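Local structure of importin subunit beta-1 (5OWU) at residues A[35-40]-A[86-91]; A[476-481]-A[524-529]. The protein carries proteins into the nucleus together with importin alpha, the adaptor that binds the classical nuclear localization signal of the cargo. All blocks are in the same frame, centred on the assembly; numbering follows the deposited sequence.

Interaction 1. Residues A[35-40]-A[86-91]; sequences DNFLQF and TQVSPE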
loop_
_atom_site.group_PDB
_atom_site.type_symbol
_atom_site.label_atom_id
_atom_site.label_comp_id
_atom_site.label_asym_id
_atom_site.label_seq_id
_atom_site.Cartn_x
_atom_site.Cartn_y
_atom_site.Cartn_z
ATOM N N ASP A 35 -17.119 20.436 -28.645
ATOM C CA ASP A 35 -18.174 21.049 -29.447
ATOM C C ASP A 35 -18.793 20.055 -30.415
ATOM O O ASP A 35 -19.991 20.133 -30.690
ATOM C CB ASP A 35 -17.636 22.249 -30.231
ATOM C CG ASP A 35 -17.144 23.363 -29.334
ATOM O OD1 ASP A 35 -17.575 23.428 -28.162
ATOM O OD2 ASP A 35 -16.325 24.172 -29.814
ATOM N N ASN A 36 -17.993 19.123 -30.953
ATOM C CA ASN A 36 -18.497 18.164 -31.935
ATOM C C ASN A 36 -17.756 16.837 -31.726
ATOM O O ASN A 36 -16.864 16.452 -32.485
ATOM C CB ASN A 36 -18.324 18.679 -33.363
ATOM C CG ASN A 36 -19.056 17.821 -34.386
ATOM O OD1 ASN A 36 -19.522 16.725 -34.080
ATOM N ND2 ASN A 36 -19.149 18.317 -35.617
ATOM N N PHE A 37 -18.156 16.104 -30.688
ATOM C CA PHE A 37 -17.459 14.866 -30.374
ATOM C C PHE A 37 -17.544 13.874 -31.527
ATOM O O PHE A 37 -16.575 13.168 -31.812
ATOM C CB PHE A 37 -18.016 14.238 -29.099
ATOM C CG PHE A 37 -17.232 13.043 -28.641
ATOM C CD1 PHE A 37 -15.970 13.205 -28.102
ATOM C CD2 PHE A 37 -17.740 11.761 -28.772
ATOM C CE1 PHE A 37 -15.231 12.107 -27.688
ATOM C CE2 PHE A 37 -17.005 10.661 -28.362
ATOM C CZ PHE A 37 -15.754 10.835 -27.826
ATOM N N LEU A 38 -18.695 13.795 -32.194
ATOM C CA LEU A 38 -18.821 12.892 -33.337
ATOM C C LEU A 38 -17.705 13.140 -34.343
ATOM O O LEU A 38 -17.002 12.209 -34.757
ATOM C CB LEU A 38 -20.196 13.067 -33.992
ATOM C CG LEU A 38 -20.653 12.058 -35.058
ATOM C CD1 LEU A 38 -22.116 12.315 -35.387
ATOM C CD2 LEU A 38 -19.836 12.105 -36.340
ATOM N N GLN A 39 -17.523 14.400 -34.749
ATOM C CA GLN A 39 -16.492 14.706 -35.737
ATOM C C GLN A 39 -15.094 14.473 -35.167
ATOM O O GLN A 39 -14.222 13.934 -35.854
ATOM C CB GLN A 39 -16.640 16.150 -36.229
ATOM C CG GLN A 39 -15.648 16.518 -37.324
ATOM C CD GLN A 39 -15.767 17.967 -37.793
ATOM O OE1 GLN A 39 -16.049 18.871 -37.004
ATOM N NE2 GLN A 39 -15.540 18.188 -39.084
ATOM N N PHE A 40 -14.855 14.893 -33.925
ATOM C CA PHE A 40 -13.560 14.668 -33.284
ATOM C C PHE A 40 -13.172 13.188 -33.323
ATOM O O PHE A 40 -12.043 12.829 -33.686
ATOM C CB PHE A 40 -13.632 15.188 -31.846
ATOM C CG PHE A 40 -12.459 14.815 -30.997
ATOM C CD1 PHE A 40 -11.346 15.631 -30.935
ATOM C CD2 PHE A 40 -12.478 13.656 -30.242
ATOM C CE1 PHE A 40 -10.265 15.294 -30.142
ATOM C CE2 PHE A 40 -11.401 13.308 -29.455
ATOM C CZ PHE A 40 -10.291 14.129 -29.404
ATOM N N THR A 86 -24.717 7.904 -27.242
ATOM C CA THR A 86 -25.736 8.831 -27.733
ATOM C C THR A 86 -25.217 9.890 -28.704
ATOM O O THR A 86 -25.964 10.311 -29.586
ATOM C CB THR A 86 -26.431 9.548 -26.566
ATOM O OG1 THR A 86 -25.492 10.357 -25.852
ATOM C CG2 THR A 86 -27.063 8.546 -25.617
ATOM N N GLN A 87 -23.972 10.333 -28.585
ATOM C CA GLN A 87 -23.491 11.459 -29.383
ATOM C C GLN A 87 -22.715 11.062 -30.633
ATOM O O GLN A 87 -22.549 11.896 -31.524
ATOM C CB GLN A 87 -22.612 12.375 -28.526
ATOM C CG GLN A 87 -23.330 12.896 -27.282
ATOM C CD GLN A 87 -24.649 13.578 -27.618
ATOM O OE1 GLN A 87 -24.683 14.545 -28.378
ATOM N NE2 GLN A 87 -25.743 13.066 -27.064
ATOM N N VAL A 88 -22.221 9.834 -30.726
ATOM C CA VAL A 88 -21.597 9.345 -31.950
ATOM C C VAL A 88 -22.659 8.548 -32.695
ATOM O O VAL A 88 -23.198 7.567 -32.170
ATOM C CB VAL A 88 -20.341 8.505 -31.652
ATOM C CG1 VAL A 88 -19.685 8.012 -32.937
ATOM C CG2 VAL A 88 -19.344 9.321 -30.835
ATOM N N SER A 89 -22.997 9.003 -33.899
ATOM C CA SER A 89 -24.038 8.371 -34.683
ATOM C C SER A 89 -23.668 6.928 -35.024
ATOM O O SER A 89 -22.487 6.573 -35.075
ATOM C CB SER A 89 -24.259 9.146 -35.974
ATOM O OG SER A 89 -23.148 8.966 -36.834
ATOM N N PRO A 90 -24.668 6.086 -35.298
ATOM C CA PRO A 90 -24.369 4.699 -35.711
ATOM C C PRO A 90 -23.410 4.595 -36.892
ATOM O O PRO A 90 -22.500 3.751 -36.875
ATOM C CB PRO A 90 -25.761 4.139 -36.046
ATOM C CG PRO A 90 -26.705 4.955 -35.212
ATOM C CD PRO A 90 -26.116 6.332 -35.171
ATOM N N GLU A 91 -23.576 5.433 -37.919
ATOM C CA GLU A 91 -22.656 5.382 -39.054
ATOM C C GLU A 91 -21.255 5.838 -38.657
ATOM O O GLU A 91 -20.253 5.264 -39.111
ATOM C CB GLU A 91 -23.191 6.221 -40.213
ATOM C CG GLU A 91 -24.218 5.487 -41.067
ATOM C CD GLU A 91 -24.479 6.175 -42.398
ATOM O OE1 GLU A 91 -24.456 7.426 -42.444
ATOM O OE2 GLU A 91 -24.700 5.457 -43.400
HETATM O O HOH W 1 -21.368 14.966 -31.256
#
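Leu38, in the first turn of helix 37-48, comes within 4.7 Å of Val88, CA to CA, where the chain leaves helix 74-87 and has yet to enter helix 90-104. No direct hydrogen bond joins the two segments, and the side chains of Phe37 and Leu38 make the contact. Phe37 CG lies anti to the backbone N (chi1 -173°), which brings the ring to Val88; methyl CG2 of the valine meets CD2 of the ring at 3.6 Å and reaches CE2 almost as closely. The same ring has a cation-pi partner in Arg83 and packs on Leu65 of helix 55-67, while Val88 continues onto Ile96. Leu38 lies along the connection itself: its CB is 3.6 Å from Gln87 O, and its CD1 reaches Ser89, 3.7 Å from N and 3.8 Å from OG. That hydroxyl is already engaged, capping helix 90-104 through Ala92 N. On the other segment Asn36 is the N-cap of helix 37-48, its OD1 accepting from Gln39 N at 3.1 Å from above the carbonyl plane. One water spans the gap, accepting from Leu38 N at 3.1 Å and giving a weak bond to Gln87 O. The start of HEAT 2 thus meets the turn into HEAT 3 through the apolar Phe37-Val88 pair and through aliphatic Leu38 lying against polar atoms, with one water as polar link.

Interaction 2. Residues A[476-481]-A[524-529]; sequences TIINLV and LTTMVE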
loop_
_atom_site.group_PDB
_atom_site.type_symbol
_atom_site.label_atom_id
_atom_site.label_comp_id
_atom_site.label_asym_id
_atom_site.label_seq_id
_atom_site.Cartn_x
_atom_site.Cartn_y
_atom_site.Cartn_z
ATOM N N THR A 476 17.613 -3.397 15.381
ATOM C CA THR A 476 17.555 -4.399 16.437
ATOM C C THR A 476 17.363 -3.752 17.799
ATOM O O THR A 476 16.606 -4.260 18.634
ATOM C CB THR A 476 18.832 -5.240 16.401
ATOM O OG1 THR A 476 18.809 -6.062 15.226
ATOM C CG2 THR A 476 18.986 -6.119 17.649
ATOM N N ILE A 477 18.038 -2.627 18.042
ATOM C CA ILE A 477 17.864 -1.922 19.309
ATOM C C ILE A 477 16.430 -1.431 19.445
ATOM O O ILE A 477 15.805 -1.564 20.507
ATOM C CB ILE A 477 18.883 -0.773 19.424
ATOM C CG1 ILE A 477 20.288 -1.350 19.631
ATOM C CG2 ILE A 477 18.520 0.164 20.563
ATOM C CD1 ILE A 477 21.402 -0.346 19.450
ATOM N N ILE A 478 15.875 -0.874 18.367
ATOM C CA ILE A 478 14.469 -0.482 18.393
ATOM C C ILE A 478 13.606 -1.666 18.825
ATOM O O ILE A 478 12.784 -1.556 19.742
ATOM C CB ILE A 478 14.043 0.075 17.023
ATOM C CG1 ILE A 478 14.679 1.450 16.812
ATOM C CG2 ILE A 478 12.514 0.184 16.920
ATOM C CD1 ILE A 478 14.572 1.967 15.379
ATOM N N ASN A 479 13.804 -2.829 18.193
ATOM C CA ASN A 479 13.007 -4.007 18.553
ATOM C C ASN A 479 13.170 -4.370 20.025
ATOM O O ASN A 479 12.188 -4.672 20.717
ATOM C CB ASN A 479 13.395 -5.193 17.681
ATOM C CG ASN A 479 12.997 -5.007 16.247
ATOM O OD1 ASN A 479 12.281 -4.069 15.918
ATOM N ND2 ASN A 479 13.443 -5.912 15.379
ATOM N N LEU A 480 14.412 -4.379 20.516
ATOM C CA LEU A 480 14.651 -4.719 21.914
ATOM C C LEU A 480 13.876 -3.803 22.841
ATOM O O LEU A 480 13.200 -4.265 23.770
ATOM C CB LEU A 480 16.141 -4.639 22.236
ATOM C CG LEU A 480 17.001 -5.837 21.866
ATOM C CD1 LEU A 480 18.466 -5.484 22.076
ATOM C CD2 LEU A 480 16.615 -7.055 22.691
ATOM N N VAL A 481 13.983 -2.490 22.620
ATOM C CA VAL A 481 13.321 -1.538 23.504
ATOM C C VAL A 481 11.808 -1.697 23.418
ATOM O O VAL A 481 11.111 -1.730 24.438
ATOM C CB VAL A 481 13.765 -0.103 23.166
ATOM C CG1 VAL A 481 12.951 0.929 23.948
ATOM C CG2 VAL A 481 15.243 0.057 23.452
ATOM N N LEU A 524 17.102 6.638 18.277
ATOM C CA LEU A 524 17.052 7.625 19.346
ATOM C C LEU A 524 15.619 8.055 19.607
ATOM O O LEU A 524 15.215 8.231 20.763
ATOM C CB LEU A 524 17.930 8.832 19.008
ATOM C CG LEU A 524 19.442 8.620 19.134
ATOM C CD1 LEU A 524 20.157 9.892 18.731
ATOM C CD2 LEU A 524 19.841 8.206 20.540
ATOM N N THR A 525 14.819 8.185 18.548
ATOM C CA THR A 525 13.426 8.548 18.755
ATOM C C THR A 525 12.737 7.496 19.608
ATOM O O THR A 525 12.068 7.819 20.600
ATOM C CB THR A 525 12.734 8.733 17.407
ATOM O OG1 THR A 525 13.339 9.847 16.728
ATOM C CG2 THR A 525 11.257 9.011 17.589
ATOM N N THR A 526 12.951 6.220 19.277
ATOM C CA THR A 526 12.416 5.148 20.109
ATOM C C THR A 526 12.900 5.299 21.546
ATOM O O THR A 526 12.104 5.216 22.492
ATOM C CB THR A 526 12.823 3.787 19.528
ATOM O OG1 THR A 526 12.214 3.612 18.244
ATOM C CG2 THR A 526 12.396 2.647 20.432
ATOM N N MET A 527 14.204 5.562 21.736
ATOM C CA MET A 527 14.705 5.665 23.103
ATOM C C MET A 527 13.950 6.750 23.849
ATOM O O MET A 527 13.602 6.590 25.028
ATOM C CB MET A 527 16.203 5.966 23.128
ATOM C CG MET A 527 17.075 4.995 22.374
ATOM S SD MET A 527 16.794 3.298 22.851
ATOM C CE MET A 527 17.682 3.193 24.405
ATOM N N VAL A 528 13.667 7.858 23.164
ATOM C CA VAL A 528 12.956 8.948 23.811
ATOM C C VAL A 528 11.558 8.495 24.186
ATOM O O VAL A 528 11.109 8.668 25.325
ATOM C CB VAL A 528 12.914 10.184 22.897
ATOM C CG1 VAL A 528 11.982 11.254 23.481
ATOM C CG2 VAL A 528 14.299 10.738 22.704
ATOM N N GLU A 529 10.871 7.854 23.245
ATOM C CA GLU A 529 9.449 7.620 23.428
ATOM C C GLU A 529 9.187 6.581 24.510
ATOM O O GLU A 529 8.154 6.642 25.182
ATOM C CB GLU A 529 8.838 7.235 22.084
ATOM C CG GLU A 529 8.834 8.447 21.121
ATOM C CD GLU A 529 8.408 8.116 19.703
ATOM O OE1 GLU A 529 8.588 6.955 19.274
ATOM O OE2 GLU A 529 7.904 9.034 19.013
#
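Helices 467-484 and 516-530 run nearly parallel here, their local axes 9.5 Å apart and inclined by 15°, with Ile478 and Thr526 the closest pair, 6.2 Å between CA atoms. Thr526 points into the interface and is held by two side chains of the facing helix. Its OG1 rests against Ile478, 3.6 Å from CG1 and 3.7 Å from CG2, the two side chains crossing at about a right angle. With OG1 of Thr526 beside the backbone N (chi1 -65°), its methyl CG2 falls anti to that N and meets Val481, whose CG1 lies 4.0 Å away. Cutting Ile478 back to an alanine is likely to open a gap beside the Thr526 hydroxyl, since CG1 and CG2, which lie against it, would be gone. Bends at chi2 and chi3 of Met527 carry its sulfur to the facing helix, where SD meets Val481 CG2 at 3.6 Å and, more loosely, Ile477 CG2 at 4.2 Å. Leu499, Leu503 and Tyr496 of helix 496-507 extend this apolar cluster. Helices of the consecutive repeats HEAT 11 and HEAT 12 are therefore joined across these turns by van der Waals packing and the burial of apolar groups, with no hydrogen bond between the two segments.

How the interactions relate
Of the two, interaction 1 comes first from the N terminus: after helix 55-67 and helix 74-87 the chain returns to the start of helix 37-48, bringing the beginning of HEAT 2 against the entry to HEAT 3. Several hundred residues and many repeats later, interaction 2 closes a second loop of similar length, by way of helix 496-507, and joins HEAT 11 to HEAT 12. The loops follow in series and neither nest nor cross. The centres of interactions 1 and 2 lie about 64 Å apart, on opposite sides of the chain's centre, and the two do not touch. Each is a local join between neighbouring repeats, one near the N-terminal end of the superhelix and one well along it.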